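Local coordinates for protein (soluble lytic transglycosylase SLT70) (Escherichia coli, PDB 1QSA) that cleaves the beta-1,4-glycosidic bonds between N-acetylmuramic acid and N-acetylglucosamine in peptidoglycan from chain ends, leaving a 1,6-anhydro bond in the muramic acid residue, at residues 67-72 and 404-409; 199-204 and 223-228; 302-307 and 325-330; 349-354 and 606-611; 369-374 and 445-450. All blocks are in the same frame, centred on the assembly; numbering follows the deposited sequence. Where two conformers were deposited one is given.

Contact 1. Residues 67-72 and 404-409; sequences TLPPAR and WANLVK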
# COMPACT_ATOMS: atom_id res chain seq x y z
N THR A 67 -20.52 -14.18 10.84
CA THR A 67 -19.28 -13.46 11.12
C THR A 67 -17.99 -14.22 10.79
O THR A 67 -16.89 -13.74 11.05
CB THR A 67 -19.22 -12.97 12.59
OG1 THR A 67 -19.21 -14.10 13.47
CG2 THR A 67 -20.43 -12.07 12.91
N LEU A 68 -18.13 -15.40 10.19
CA LEU A 68 -16.96 -16.20 9.83
C LEU A 68 -16.43 -15.69 8.48
O LEU A 68 -17.11 -15.81 7.47
CB LEU A 68 -17.38 -17.67 9.72
CG LEU A 68 -16.25 -18.65 9.38
CD1 LEU A 68 -15.29 -18.76 10.55
CD2 LEU A 68 -16.85 -20.01 9.05
N PRO A 69 -15.19 -15.15 8.45
CA PRO A 69 -14.67 -14.66 7.17
C PRO A 69 -14.76 -15.64 5.99
O PRO A 69 -15.24 -15.25 4.92
CB PRO A 69 -13.25 -14.21 7.51
CG PRO A 69 -13.38 -13.77 8.95
CD PRO A 69 -14.24 -14.86 9.55
N PRO A 70 -14.34 -16.91 6.15
CA PRO A 70 -14.47 -17.80 4.98
C PRO A 70 -15.91 -18.13 4.56
O PRO A 70 -16.14 -18.54 3.41
CB PRO A 70 -13.67 -19.04 5.38
CG PRO A 70 -13.65 -19.00 6.88
CD PRO A 70 -13.48 -17.54 7.18
N ALA A 71 -16.89 -17.97 5.45
CA ALA A 71 -18.28 -18.22 5.06
C ALA A 71 -18.69 -17.06 4.14
O ALA A 71 -19.45 -17.25 3.19
CB ALA A 71 -19.20 -18.29 6.27
N ARG A 72 -18.15 -15.88 4.39
CA ARG A 72 -18.47 -14.72 3.57
C ARG A 72 -17.86 -14.83 2.19
O ARG A 72 -18.53 -14.55 1.19
CB ARG A 72 -18.07 -13.42 4.27
CG ARG A 72 -18.74 -13.24 5.64
CD ARG A 72 -18.31 -11.95 6.34
NE ARG A 72 -19.39 -10.97 6.43
CZ ARG A 72 -19.82 -10.20 5.42
NH1 ARG A 72 -19.27 -10.29 4.21
NH2 ARG A 72 -20.80 -9.34 5.63
N TRP A 404 -10.51 -10.39 13.27
CA TRP A 404 -10.38 -9.16 14.03
C TRP A 404 -10.97 -7.98 13.25
O TRP A 404 -11.61 -7.10 13.83
CB TRP A 404 -8.91 -8.90 14.36
CG TRP A 404 -8.66 -7.83 15.39
CD1 TRP A 404 -8.02 -6.64 15.18
CD2 TRP A 404 -8.93 -7.90 16.80
NE1 TRP A 404 -7.87 -5.96 16.38
CE2 TRP A 404 -8.42 -6.72 17.39
CE3 TRP A 404 -9.55 -8.86 17.62
CZ2 TRP A 404 -8.51 -6.46 18.77
CZ3 TRP A 404 -9.63 -8.61 18.99
CH2 TRP A 404 -9.11 -7.42 19.55
N ALA A 405 -10.76 -8.00 11.94
CA ALA A 405 -11.25 -6.93 11.07
C ALA A 405 -12.77 -6.80 11.20
O ALA A 405 -13.29 -5.69 11.27
CB ALA A 405 -10.86 -7.20 9.62
N ASN A 406 -13.47 -7.93 11.26
CA ASN A 406 -14.93 -7.92 11.42
C ASN A 406 -15.33 -7.42 12.79
O ASN A 406 -16.31 -6.69 12.93
CB ASN A 406 -15.51 -9.33 11.26
CG ASN A 406 -15.56 -9.78 9.83
OD1 ASN A 406 -15.36 -9.00 8.91
ND2 ASN A 406 -15.86 -11.07 9.63
N LEU A 407 -14.58 -7.82 13.81
CA LEU A 407 -14.87 -7.43 15.18
C LEU A 407 -14.71 -5.92 15.44
O LEU A 407 -15.56 -5.32 16.10
CB LEU A 407 -13.99 -8.27 16.12
CG LEU A 407 -14.37 -8.45 17.59
CD1 LEU A 407 -15.85 -8.80 17.74
CD2 LEU A 407 -13.50 -9.55 18.18
N VAL A 408 -13.70 -5.30 14.85
CA VAL A 408 -13.47 -3.87 15.08
C VAL A 408 -14.25 -2.95 14.13
O VAL A 408 -14.45 -1.77 14.42
CB VAL A 408 -11.95 -3.52 15.01
CG1 VAL A 408 -11.18 -4.37 15.99
CG2 VAL A 408 -11.41 -3.73 13.60
N LYS A 409 -14.73 -3.51 13.03
CA LYS A 409 -15.46 -2.73 12.03
C LYS A 409 -16.82 -2.21 12.51
O LYS A 409 -17.57 -2.93 13.17
CB LYS A 409 -15.64 -3.59 10.77
CG LYS A 409 -16.16 -2.86 9.54
CD LYS A 409 -16.21 -3.82 8.36
CE LYS A 409 -17.19 -4.96 8.62
NZ LYS A 409 -16.93 -6.17 7.79
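Near the end of helix 397-408, Asn-406 reaches over to Thr-67, Pro-69 and Arg-72, where helix 69-84 begins. Its CG lies anti to the carbonyl carbon and beside the backbone N (chi1 -76°), which brings the amide up to the other segment. Asn-406 ND2 gives the one hydrogen bond between the segments, to the backbone O of Thr-67, at 3.2 Å. The bond is bent (143° at the hydrogen). The acceptor lies close to the amide plane of Asn-406, but the donor stands above the carbonyl plane of Thr-67, about 50° out of it. Asn-406 ND2 also lies 3.7 Å from Pro-69 CG and 4.2 Å from Arg-72 CD. The side chains of Arg-72 and Asn-406 run alongside one another, oppositely directed. One turn later, just past the helix, Lys-409 folds back so that its NZ makes a weak bond of 3.4 Å to Asn-406 OD1. Around this, Thr-67 OG1 is hydrogen-bonded to Arg-387, and Asn-406 also rests on Glu-384 of helix 383-393. In this ring-shaped enzyme the contact is part of the closure, where the N-terminal arm of the alpha-superhelix meets the L domain. One bent bond and light packing at the surface imply a modest seam, with Asn-406 supplying nearly all of its chemistry.

Contact 2. Residues 199-204 and 223-228; sequences NTVLTF and ASVARQ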
# COMPACT_ATOMS: atom_id res chain seq x y z
N ASN A 199 6.38 6.19 -29.13
CA ASN A 199 7.15 7.09 -29.98
C ASN A 199 6.46 7.40 -31.29
O ASN A 199 6.91 8.27 -32.03
CB ASN A 199 8.58 6.58 -30.19
CG ASN A 199 9.39 6.65 -28.93
OD1 ASN A 199 9.72 7.74 -28.45
ND2 ASN A 199 9.66 5.49 -28.33
N THR A 200 5.34 6.72 -31.56
CA THR A 200 4.57 7.02 -32.77
C THR A 200 3.56 8.14 -32.47
O THR A 200 2.74 8.49 -33.32
CB THR A 200 3.78 5.78 -33.27
OG1 THR A 200 2.90 5.31 -32.23
CG2 THR A 200 4.71 4.67 -33.67
N VAL A 201 3.65 8.74 -31.29
CA VAL A 201 2.71 9.78 -30.89
C VAL A 201 2.52 10.98 -31.82
O VAL A 201 1.39 11.43 -32.01
CB VAL A 201 2.94 10.27 -29.42
CG1 VAL A 201 4.27 11.01 -29.28
CG2 VAL A 201 1.76 11.13 -28.97
N LEU A 202 3.59 11.51 -32.40
CA LEU A 202 3.42 12.66 -33.29
C LEU A 202 2.72 12.23 -34.59
O LEU A 202 1.87 12.97 -35.11
CB LEU A 202 4.76 13.34 -33.58
CG LEU A 202 4.67 14.66 -34.35
CD1 LEU A 202 3.75 15.65 -33.64
CD2 LEU A 202 6.07 15.24 -34.51
N THR A 203 3.04 11.04 -35.08
CA THR A 203 2.41 10.49 -36.28
C THR A 203 0.92 10.27 -35.96
O THR A 203 0.05 10.64 -36.74
CB THR A 203 3.05 9.16 -36.71
OG1 THR A 203 4.43 9.38 -37.02
CG2 THR A 203 2.36 8.59 -37.93
N PHE A 204 0.65 9.71 -34.78
CA PHE A 204 -0.72 9.46 -34.32
C PHE A 204 -1.51 10.78 -34.30
O PHE A 204 -2.62 10.85 -34.81
CB PHE A 204 -0.70 8.84 -32.91
CG PHE A 204 -2.07 8.67 -32.28
CD1 PHE A 204 -2.81 7.51 -32.51
CD2 PHE A 204 -2.59 9.65 -31.43
CE1 PHE A 204 -4.07 7.33 -31.90
CE2 PHE A 204 -3.84 9.48 -30.82
CZ PHE A 204 -4.58 8.32 -31.05
N ALA A 223 3.72 11.18 -22.25
CA ALA A 223 4.33 10.96 -20.94
C ALA A 223 5.29 9.76 -21.00
O ALA A 223 6.37 9.78 -20.41
CB ALA A 223 3.25 10.74 -19.90
N SER A 224 4.93 8.71 -21.75
CA SER A 224 5.79 7.53 -21.89
C SER A 224 7.08 7.91 -22.63
O SER A 224 8.17 7.44 -22.29
CB SER A 224 5.07 6.39 -22.61
OG SER A 224 3.91 6.00 -21.89
N VAL A 225 6.93 8.75 -23.66
CA VAL A 225 8.08 9.21 -24.44
C VAL A 225 9.01 10.03 -23.55
O VAL A 225 10.22 9.86 -23.61
CB VAL A 225 7.65 10.09 -25.65
CG1 VAL A 225 8.87 10.75 -26.30
CG2 VAL A 225 6.89 9.24 -26.67
N ALA A 226 8.44 10.91 -22.72
CA ALA A 226 9.25 11.75 -21.82
C ALA A 226 10.01 10.94 -20.80
O ALA A 226 11.09 11.33 -20.35
CB ALA A 226 8.37 12.78 -21.12
N ARG A 227 9.42 9.82 -20.39
CA ARG A 227 10.06 8.94 -19.41
C ARG A 227 11.30 8.29 -20.02
O ARG A 227 12.29 8.05 -19.32
CB ARG A 227 9.06 7.88 -18.94
CG ARG A 227 9.55 7.03 -17.78
CD ARG A 227 8.44 6.10 -17.31
NE ARG A 227 8.88 5.21 -16.24
CZ ARG A 227 9.30 3.96 -16.43
NH1 ARG A 227 9.33 3.44 -17.66
NH2 ARG A 227 9.68 3.22 -15.40
N GLN A 228 11.25 8.01 -21.32
CA GLN A 228 12.36 7.41 -22.05
C GLN A 228 13.43 8.44 -22.42
O GLN A 228 14.63 8.19 -22.28
CB GLN A 228 11.86 6.76 -23.35
CG GLN A 228 10.90 5.59 -23.18
CD GLN A 228 10.38 5.04 -24.51
OE1 GLN A 228 10.96 5.31 -25.57
NE2 GLN A 228 9.29 4.28 -24.47
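Asn-199 meets Val-225 and Gln-228 across two successive helices of the alpha-superhelix: the start of helix 201-207 lies beside the end of helix 212-228, as in a helical hairpin. Asn-199 sits in the 3-10 turn leading into the first helix. Its CG is anti to the carbonyl carbon (chi1 -69°), and from there the amide extends over the last turn of helix 212-228. Asn-199 ND2 donates to Gln-228 OE1 at 3.1 Å, an almost straight bond (173°). Gln-228 reaches back with a straight chain past CG, and the two amide planes are turned 62° apart. The acceptor lies nearly in the amide plane of Asn-199, whereas the donor is tilted from the carbonyl plane of Gln-228. OD1 of Asn-199 rests over the fork of Val-225, 3.7 Å from CG2 and 3.8 Å from CG1, so each end of the amide has its own neighbour. Thr-200, at the N-cap position, turns its OG1 back to the O of Asn-197. Val-201 points toward 223-228 and carries the apolar part of the contact. It also packs on Ala-218 and Ala-221 of helix 212-228, on Leu-194 of helix 185-196 and on Met-236 of helix 230-243, which places it in the layer between neighbouring helices. Beneath the exposed amide pair, the valines cross at an angle, with CG1 of Val-201 4.1 Å from CG2 of Val-225.

Contact 3. Residues 302-307 and 325-330; sequences RGLNTW and QADLLL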
# COMPACT_ATOMS: atom_id res chain seq x y z
N ARG A 302 18.01 30.67 -2.09
CA ARG A 302 17.14 31.56 -2.87
C ARG A 302 16.04 30.75 -3.54
O ARG A 302 14.89 31.19 -3.63
CB ARG A 302 17.92 32.32 -3.94
CG ARG A 302 18.80 33.37 -3.35
CD ARG A 302 19.44 34.27 -4.38
NE ARG A 302 20.08 35.39 -3.68
CZ ARG A 302 20.90 36.27 -4.23
NH1 ARG A 302 21.22 36.18 -5.51
NH2 ARG A 302 21.41 37.24 -3.49
N GLY A 303 16.42 29.56 -4.02
CA GLY A 303 15.47 28.68 -4.67
C GLY A 303 14.38 28.22 -3.72
O GLY A 303 13.22 28.14 -4.09
N LEU A 304 14.75 27.91 -2.49
CA LEU A 304 13.78 27.47 -1.51
C LEU A 304 12.76 28.59 -1.28
O LEU A 304 11.56 28.34 -1.23
CB LEU A 304 14.46 27.09 -0.19
CG LEU A 304 13.50 26.68 0.93
CD1 LEU A 304 12.68 25.45 0.48
CD2 LEU A 304 14.26 26.41 2.22
N ASN A 305 13.26 29.81 -1.12
CA ASN A 305 12.39 30.97 -0.90
C ASN A 305 11.45 31.15 -2.09
O ASN A 305 10.24 31.24 -1.92
CB ASN A 305 13.22 32.24 -0.68
CG ASN A 305 12.36 33.45 -0.36
OD1 ASN A 305 12.25 34.39 -1.16
ND2 ASN A 305 11.72 33.43 0.80
N THR A 306 12.01 31.12 -3.29
CA THR A 306 11.23 31.29 -4.52
C THR A 306 10.14 30.24 -4.71
O THR A 306 8.97 30.56 -4.92
CB THR A 306 12.14 31.25 -5.76
OG1 THR A 306 13.05 32.36 -5.71
CG2 THR A 306 11.31 31.30 -7.06
N TRP A 307 10.53 28.97 -4.63
CA TRP A 307 9.61 27.87 -4.85
C TRP A 307 8.58 27.60 -3.74
O TRP A 307 7.45 27.23 -4.03
CB TRP A 307 10.39 26.63 -5.28
CG TRP A 307 11.08 26.86 -6.61
CD1 TRP A 307 12.41 27.03 -6.82
CD2 TRP A 307 10.44 27.02 -7.89
NE1 TRP A 307 12.66 27.29 -8.15
CE2 TRP A 307 11.47 27.29 -8.83
CE3 TRP A 307 9.11 26.96 -8.34
CZ2 TRP A 307 11.20 27.50 -10.19
CZ3 TRP A 307 8.85 27.17 -9.69
CH2 TRP A 307 9.89 27.44 -10.60
N GLN A 325 9.19 27.00 6.09
CA GLN A 325 8.89 28.43 6.11
C GLN A 325 9.59 28.99 7.36
O GLN A 325 10.20 30.06 7.31
CB GLN A 325 7.39 28.67 6.21
CG GLN A 325 7.01 30.15 6.23
CD GLN A 325 7.42 30.89 4.97
OE1 GLN A 325 8.55 31.36 4.85
NE2 GLN A 325 6.50 30.97 4.01
N ALA A 326 9.49 28.26 8.47
CA ALA A 326 10.13 28.64 9.72
C ALA A 326 11.65 28.69 9.52
O ALA A 326 12.31 29.59 10.02
CB ALA A 326 9.77 27.66 10.81
N ASP A 327 12.19 27.71 8.79
CA ASP A 327 13.63 27.65 8.52
C ASP A 327 14.11 28.91 7.78
O ASP A 327 15.14 29.50 8.12
CB ASP A 327 13.96 26.40 7.70
CG ASP A 327 15.45 26.24 7.45
OD1 ASP A 327 16.16 25.73 8.35
OD2 ASP A 327 15.90 26.63 6.36
N LEU A 328 13.33 29.34 6.78
CA LEU A 328 13.66 30.55 6.01
C LEU A 328 13.58 31.80 6.90
O LEU A 328 14.48 32.65 6.87
CB LEU A 328 12.68 30.71 4.85
CG LEU A 328 12.79 29.75 3.67
CD1 LEU A 328 11.60 29.97 2.75
CD2 LEU A 328 14.13 29.97 2.94
N LEU A 329 12.53 31.88 7.72
CA LEU A 329 12.32 33.02 8.62
C LEU A 329 13.44 33.13 9.65
O LEU A 329 13.87 34.23 9.99
CB LEU A 329 10.97 32.90 9.34
CG LEU A 329 9.74 33.20 8.48
CD1 LEU A 329 8.48 32.74 9.22
CD2 LEU A 329 9.67 34.69 8.13
N LEU A 330 13.91 31.99 10.16
CA LEU A 330 15.01 32.00 11.12
C LEU A 330 16.26 32.61 10.48
O LEU A 330 16.90 33.47 11.07
CB LEU A 330 15.33 30.59 11.63
CG LEU A 330 14.34 30.00 12.63
CD1 LEU A 330 14.63 28.50 12.82
CD2 LEU A 330 14.47 30.75 13.96
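Asp-327 OD1 is gripped by a salt bridge from Arg-359 NH1 and a hydrogen bond with O2 of a glycerol, probably from the crystallisation liquor. Its OD2 forms a salt bridge with Arg-301 NH2; within 302-307, Asp-327 OD2 comes nearest to Leu-304 CD2, at 4.5 Å. Beside this buried carboxylate the contact turns apolar. Leu-304 and Leu-328 cross at a slant, CD2 against CD2 at 3.6 Å, and Leu-304 CD2 also lies 3.9 Å from Leu-328 CG. The other branch of Leu-328, CD1, leans on the backbone of the facing helix, 3.9 Å from Asn-305 CA, and touches the amide of the same residue at ND2, 4.0 Å away. With CG anti to the carbonyl carbon (chi1 -71°), Leu-328 splits its two methyls between Leu-304 and Asn-305. An alanine in place of Leu-328 would take away both branches and is likely to leave a gap between the helices, with Leu-304 CD2 without its apolar partner across the contact. The axes of the two short segments approach to 10.6 Å, at 127°, so this one leucine bridges much of the distance. Leu-304 packs also on Val-292 and Leu-296 of helix 285-298, which extends the apolar layer through the alpha-superhelix. No hydrogen bond joins the segments: dispersion between leucines ties the helices, while the adjacent charge is probably neutralised by the two arginines.

Contact 4. Residues 349-354 and 606-611; sequences RGFYPM and PTLMSA. With SO4 (sulfate ion), chain B.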
# COMPACT_ATOMS: atom_id res chain seq x y z
N ARG A 349 1.46 15.74 16.31
CA ARG A 349 2.09 14.44 16.39
C ARG A 349 2.91 14.14 15.13
O ARG A 349 2.52 14.54 14.04
CB ARG A 349 0.99 13.38 16.55
CG ARG A 349 1.44 11.95 16.73
CD ARG A 349 0.24 10.98 16.64
NE ARG A 349 -0.39 11.06 15.32
CZ ARG A 349 -1.52 11.72 15.06
NH1 ARG A 349 -2.20 12.31 16.03
NH2 ARG A 349 -1.99 11.75 13.82
N GLY A 350 4.06 13.50 15.29
CA GLY A 350 4.83 13.11 14.13
C GLY A 350 6.24 13.64 13.91
O GLY A 350 6.82 14.31 14.76
N PHE A 351 6.77 13.29 12.75
CA PHE A 351 8.13 13.65 12.36
C PHE A 351 8.46 15.14 12.48
O PHE A 351 9.36 15.49 13.24
CB PHE A 351 8.41 13.16 10.94
CG PHE A 351 9.79 13.52 10.44
CD1 PHE A 351 10.90 12.77 10.83
CD2 PHE A 351 9.97 14.59 9.57
CE1 PHE A 351 12.17 13.10 10.35
CE2 PHE A 351 11.23 14.92 9.09
CZ PHE A 351 12.33 14.18 9.48
N TYR A 352 7.75 15.99 11.74
CA TYR A 352 8.06 17.43 11.80
C TYR A 352 7.86 18.05 13.18
O TYR A 352 8.65 18.91 13.58
CB TYR A 352 7.40 18.20 10.66
CG TYR A 352 8.28 18.19 9.43
CD1 TYR A 352 9.43 18.98 9.39
CD2 TYR A 352 7.99 17.38 8.32
CE1 TYR A 352 10.27 18.97 8.28
CE2 TYR A 352 8.83 17.36 7.20
CZ TYR A 352 9.97 18.17 7.20
OH TYR A 352 10.83 18.19 6.14
N PRO A 353 6.78 17.68 13.90
CA PRO A 353 6.63 18.26 15.24
C PRO A 353 7.88 17.92 16.07
O PRO A 353 8.36 18.73 16.85
CB PRO A 353 5.39 17.52 15.76
CG PRO A 353 4.54 17.47 14.56
CD PRO A 353 5.51 17.10 13.44
N MET A 354 8.44 16.71 15.88
CA MET A 354 9.64 16.31 16.61
C MET A 354 10.90 17.06 16.12
O MET A 354 11.80 17.37 16.91
CB MET A 354 9.90 14.81 16.44
CG MET A 354 8.86 13.89 17.05
SD MET A 354 9.27 12.15 16.70
CE MET A 354 7.81 11.36 17.36
N PRO A 606 13.26 10.53 24.09
CA PRO A 606 12.91 10.43 22.68
C PRO A 606 13.36 11.52 21.70
O PRO A 606 12.64 11.82 20.75
CB PRO A 606 11.39 10.29 22.72
CG PRO A 606 11.00 11.15 23.88
CD PRO A 606 12.11 10.98 24.91
N THR A 607 14.57 12.06 21.87
CA THR A 607 15.08 13.09 20.96
C THR A 607 15.08 12.48 19.55
O THR A 607 15.50 11.34 19.37
CB THR A 607 16.50 13.53 21.34
OG1 THR A 607 16.52 13.89 22.73
CG2 THR A 607 16.95 14.74 20.49
N LEU A 608 14.61 13.22 18.56
CA LEU A 608 14.51 12.68 17.20
C LEU A 608 15.78 12.13 16.56
O LEU A 608 15.76 11.06 15.95
CB LEU A 608 13.87 13.71 16.27
CG LEU A 608 13.59 13.15 14.86
CD1 LEU A 608 12.45 12.14 14.91
CD2 LEU A 608 13.27 14.30 13.91
N MET A 609 16.86 12.91 16.64
CA MET A 609 18.14 12.51 16.05
C MET A 609 19.27 12.64 17.06
O MET A 609 19.20 13.44 18.00
CB MET A 609 18.48 13.40 14.84
CG MET A 609 17.45 13.35 13.71
SD MET A 609 18.05 14.16 12.23
CE MET A 609 16.54 14.45 11.32
N SER A 610 20.32 11.85 16.85
CA SER A 610 21.51 11.91 17.70
C SER A 610 22.23 13.21 17.32
O SER A 610 21.96 13.79 16.26
CB SER A 610 22.42 10.72 17.43
OG SER A 610 23.04 10.80 16.15
N ALA A 611 23.13 13.67 18.17
CA ALA A 611 23.88 14.90 17.87
C ALA A 611 24.65 14.72 16.56
O ALA A 611 24.71 15.64 15.75
CB ALA A 611 24.86 15.20 19.00
S SO4 B . 2.69 9.22 13.71
O1 SO4 B . 4.15 9.42 13.68
O2 SO4 B . 2.23 9.12 15.11
O3 SO4 B . 2.06 10.39 13.07
O4 SO4 B . 2.31 8.01 12.96
O HOH W 1 12.81 15.85 19.07
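The start of helix 351-359, near the end of the alpha-superhelix, packs through Phe-351 and Met-354 on Leu-608 in the loop that follows helix 582-601 of the C-terminal lysozyme-like domain. Leu-608 divides its fork between them. Leu-608 CD2 lies 3.9 Å from Phe-351 CE1, approaching the ring obliquely, and CD1 lies 4.0 Å from Met-354 CB. In one of two Met-354 conformers, SD also comes within 3.6 Å of Leu-608 CD1. With CG opposite the backbone N (chi1 -174°), Leu-608 carries its fork to the helix. A water links the backbones beside it, donating to Met-354 O at 2.8 Å and accepting from Leu-608 N at 3.2 Å. Leu-608 O accepts a hydrogen bond from Arg-545, and Met-609 N donates to Gln-358 OE1. At the far end, Arg-349 NH1 forms a salt bridge with Asp-443, and NE makes a weak 3.4 Å bond to O3 of a sulfate, probably from the crystallisation liquor, that Tyr-597 OH also holds. The chemistry implies an apolar seam between the domains, whose flanking backbone atoms find partners in a water and in side chains.

Contact 5. Residues 369-374 and 445-450; sequences DKAPQN and LEERFP. With SO4 (sulfate ion), chain B; SO4 (sulfate ion), chain H.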
# COMPACT_ATOMS: atom_id res chain seq x y z
N ASP A 369 -3.05 9.27 24.75
CA ASP A 369 -4.43 9.04 25.19
C ASP A 369 -4.49 7.60 25.68
O ASP A 369 -3.94 6.70 25.03
CB ASP A 369 -5.41 9.19 24.03
CG ASP A 369 -5.54 10.62 23.54
OD1 ASP A 369 -4.94 11.53 24.14
OD2 ASP A 369 -6.27 10.83 22.54
N LYS A 370 -5.16 7.37 26.80
CA LYS A 370 -5.28 6.03 27.34
C LYS A 370 -6.59 5.36 26.97
O LYS A 370 -7.60 6.03 26.79
CB LYS A 370 -5.18 6.06 28.87
CG LYS A 370 -3.84 6.53 29.42
CD LYS A 370 -3.89 6.58 30.94
CE LYS A 370 -2.66 7.23 31.54
NZ LYS A 370 -2.73 7.30 33.03
N ALA A 371 -6.56 4.04 26.84
CA ALA A 371 -7.77 3.29 26.54
C ALA A 371 -8.56 3.23 27.86
O ALA A 371 -8.01 3.54 28.93
CB ALA A 371 -7.41 1.88 26.06
N PRO A 372 -9.84 2.85 27.81
CA PRO A 372 -10.65 2.77 29.03
C PRO A 372 -10.04 1.82 30.07
O PRO A 372 -9.32 0.88 29.72
CB PRO A 372 -11.98 2.22 28.52
CG PRO A 372 -12.06 2.75 27.12
CD PRO A 372 -10.65 2.55 26.62
N GLN A 373 -10.33 2.08 31.35
CA GLN A 373 -9.82 1.23 32.43
C GLN A 373 -10.42 -0.17 32.32
O GLN A 373 -9.75 -1.16 32.60
CB GLN A 373 -10.17 1.85 33.79
CG GLN A 373 -9.45 3.16 34.07
CD GLN A 373 -7.95 2.99 34.20
OE1 GLN A 373 -7.45 1.88 34.45
NE2 GLN A 373 -7.21 4.08 34.06
N ASN A 374 -11.70 -0.23 31.93
CA ASN A 374 -12.41 -1.50 31.75
C ASN A 374 -12.45 -1.83 30.26
O ASN A 374 -13.09 -1.12 29.48
CB ASN A 374 -13.86 -1.39 32.24
CG ASN A 374 -13.96 -1.32 33.75
OD1 ASN A 374 -13.83 -2.33 34.44
ND2 ASN A 374 -14.24 -0.12 34.27
N LEU A 445 -0.79 6.05 21.71
CA LEU A 445 0.54 5.56 21.39
C LEU A 445 0.99 4.22 21.95
O LEU A 445 1.71 3.48 21.27
CB LEU A 445 1.60 6.65 21.68
CG LEU A 445 1.42 7.98 20.94
CD1 LEU A 445 2.59 8.91 21.27
CD2 LEU A 445 1.30 7.75 19.44
N GLU A 446 0.59 3.89 23.18
CA GLU A 446 1.02 2.63 23.78
C GLU A 446 0.54 1.42 22.98
O GLU A 446 1.29 0.47 22.78
CB GLU A 446 0.57 2.52 25.25
CG GLU A 446 1.35 1.43 25.96
CD GLU A 446 1.10 1.35 27.45
OE1 GLU A 446 0.05 1.83 27.92
OE2 GLU A 446 1.98 0.79 28.14
N GLU A 447 -0.72 1.47 22.53
CA GLU A 447 -1.31 0.39 21.75
C GLU A 447 -0.82 0.38 20.30
O GLU A 447 -0.77 -0.67 19.66
CB GLU A 447 -2.84 0.45 21.79
CG GLU A 447 -3.47 0.20 23.18
CD GLU A 447 -3.35 1.38 24.12
OE1 GLU A 447 -3.30 2.54 23.65
OE2 GLU A 447 -3.31 1.16 25.35
N ARG A 448 -0.45 1.56 19.80
CA ARG A 448 0.07 1.67 18.43
C ARG A 448 1.53 1.20 18.34
O ARG A 448 1.98 0.79 17.27
CB ARG A 448 0.04 3.13 17.95
CG ARG A 448 -1.36 3.75 17.77
CD ARG A 448 -1.27 5.17 17.15
NE ARG A 448 -0.71 5.12 15.81
CZ ARG A 448 0.04 6.08 15.27
NH1 ARG A 448 0.26 7.22 15.91
NH2 ARG A 448 0.54 5.91 14.05
N PHE A 449 2.27 1.29 19.44
CA PHE A 449 3.69 0.93 19.42
C PHE A 449 4.04 0.01 20.57
O PHE A 449 4.85 0.34 21.43
CB PHE A 449 4.51 2.23 19.45
CG PHE A 449 4.23 3.13 18.28
CD1 PHE A 449 4.73 2.81 17.02
CD2 PHE A 449 3.36 4.22 18.41
CE1 PHE A 449 4.35 3.55 15.89
CE2 PHE A 449 2.97 4.97 17.30
CZ PHE A 449 3.46 4.63 16.03
N PRO A 450 3.48 -1.22 20.54
CA PRO A 450 3.75 -2.19 21.60
C PRO A 450 5.18 -2.71 21.58
O PRO A 450 5.79 -2.78 20.51
CB PRO A 450 2.76 -3.30 21.29
CG PRO A 450 2.68 -3.27 19.78
CD PRO A 450 2.59 -1.78 19.51
S SO4 B . 2.69 9.22 13.71
O1 SO4 B . 4.15 9.42 13.68
O2 SO4 B . 2.23 9.12 15.11
O3 SO4 B . 2.06 10.39 13.07
O4 SO4 B . 2.31 8.01 12.96
S SO4 H . 0.16 3.35 11.30
O1 SO4 H . 1.20 4.25 11.84
O2 SO4 H . -0.13 3.72 9.90
O3 SO4 H . 0.63 1.96 11.35
O4 SO4 H . -1.06 3.49 12.11
O HOH W 2 -2.12 4.68 24.68
O HOH W 3 -3.97 2.74 27.39
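Glu-447 meets Ala-371 through its carboxylate, and two waters connect it to the backbone of 369-374; the loop after helix 351-359 is thus joined to the short helix 445-448 mostly through water. From CB, which points toward that loop, the chain bends at CG (chi2 76°), and CD holds both oxygens along it. Glu-447 OE1 accepts from a water, at 2.7 Å, which also donates to Asp-369 O and accepts from Glu-446 N. Glu-447 OE2 lies 4.2 Å from Ala-371 CB, forms a salt bridge with Arg-421, and accepts from the second water, which takes Ala-371 N. Next door, Arg-448 NH1 and NH2 bind one sulfate and NH2 a second, both probably from the crystallisation liquor. A methionine in place of Arg-448 would probably leave Trp-442 O without its NH1 partner, Phe-449 without the guanidinium over its CE2, and the sulfates less firmly held. Helix 445-448 sits among helix 429-438, touched by Glu-447 at Thr-436, helix 413-425, which supplies Arg-421, and helix 582-601, where Leu-445 rests on Tyr-597.

From the N terminus, residues 67-72 open the long loop that contact 1 closes only at 404-409, joining the first arm of the superhelix to the L domain. Contacts 2 and 3 are nested inside it, in series, each closing a short loop between successive helices on the far side of the ring. Contact 4 opens at 349-354, before contact 1 has closed, and ends at 606-611, so the two cross; it ties the superhelix to the C-terminal domain. Contact 5 also crosses contact 1 but is nested within contact 4, and joins the loop after helix 351-359 to helix 445-448. Contacts 4 and 5 touch directly, Arg-349 CD lying 3.8 Å from Arg-448 NH1, and share a sulfate.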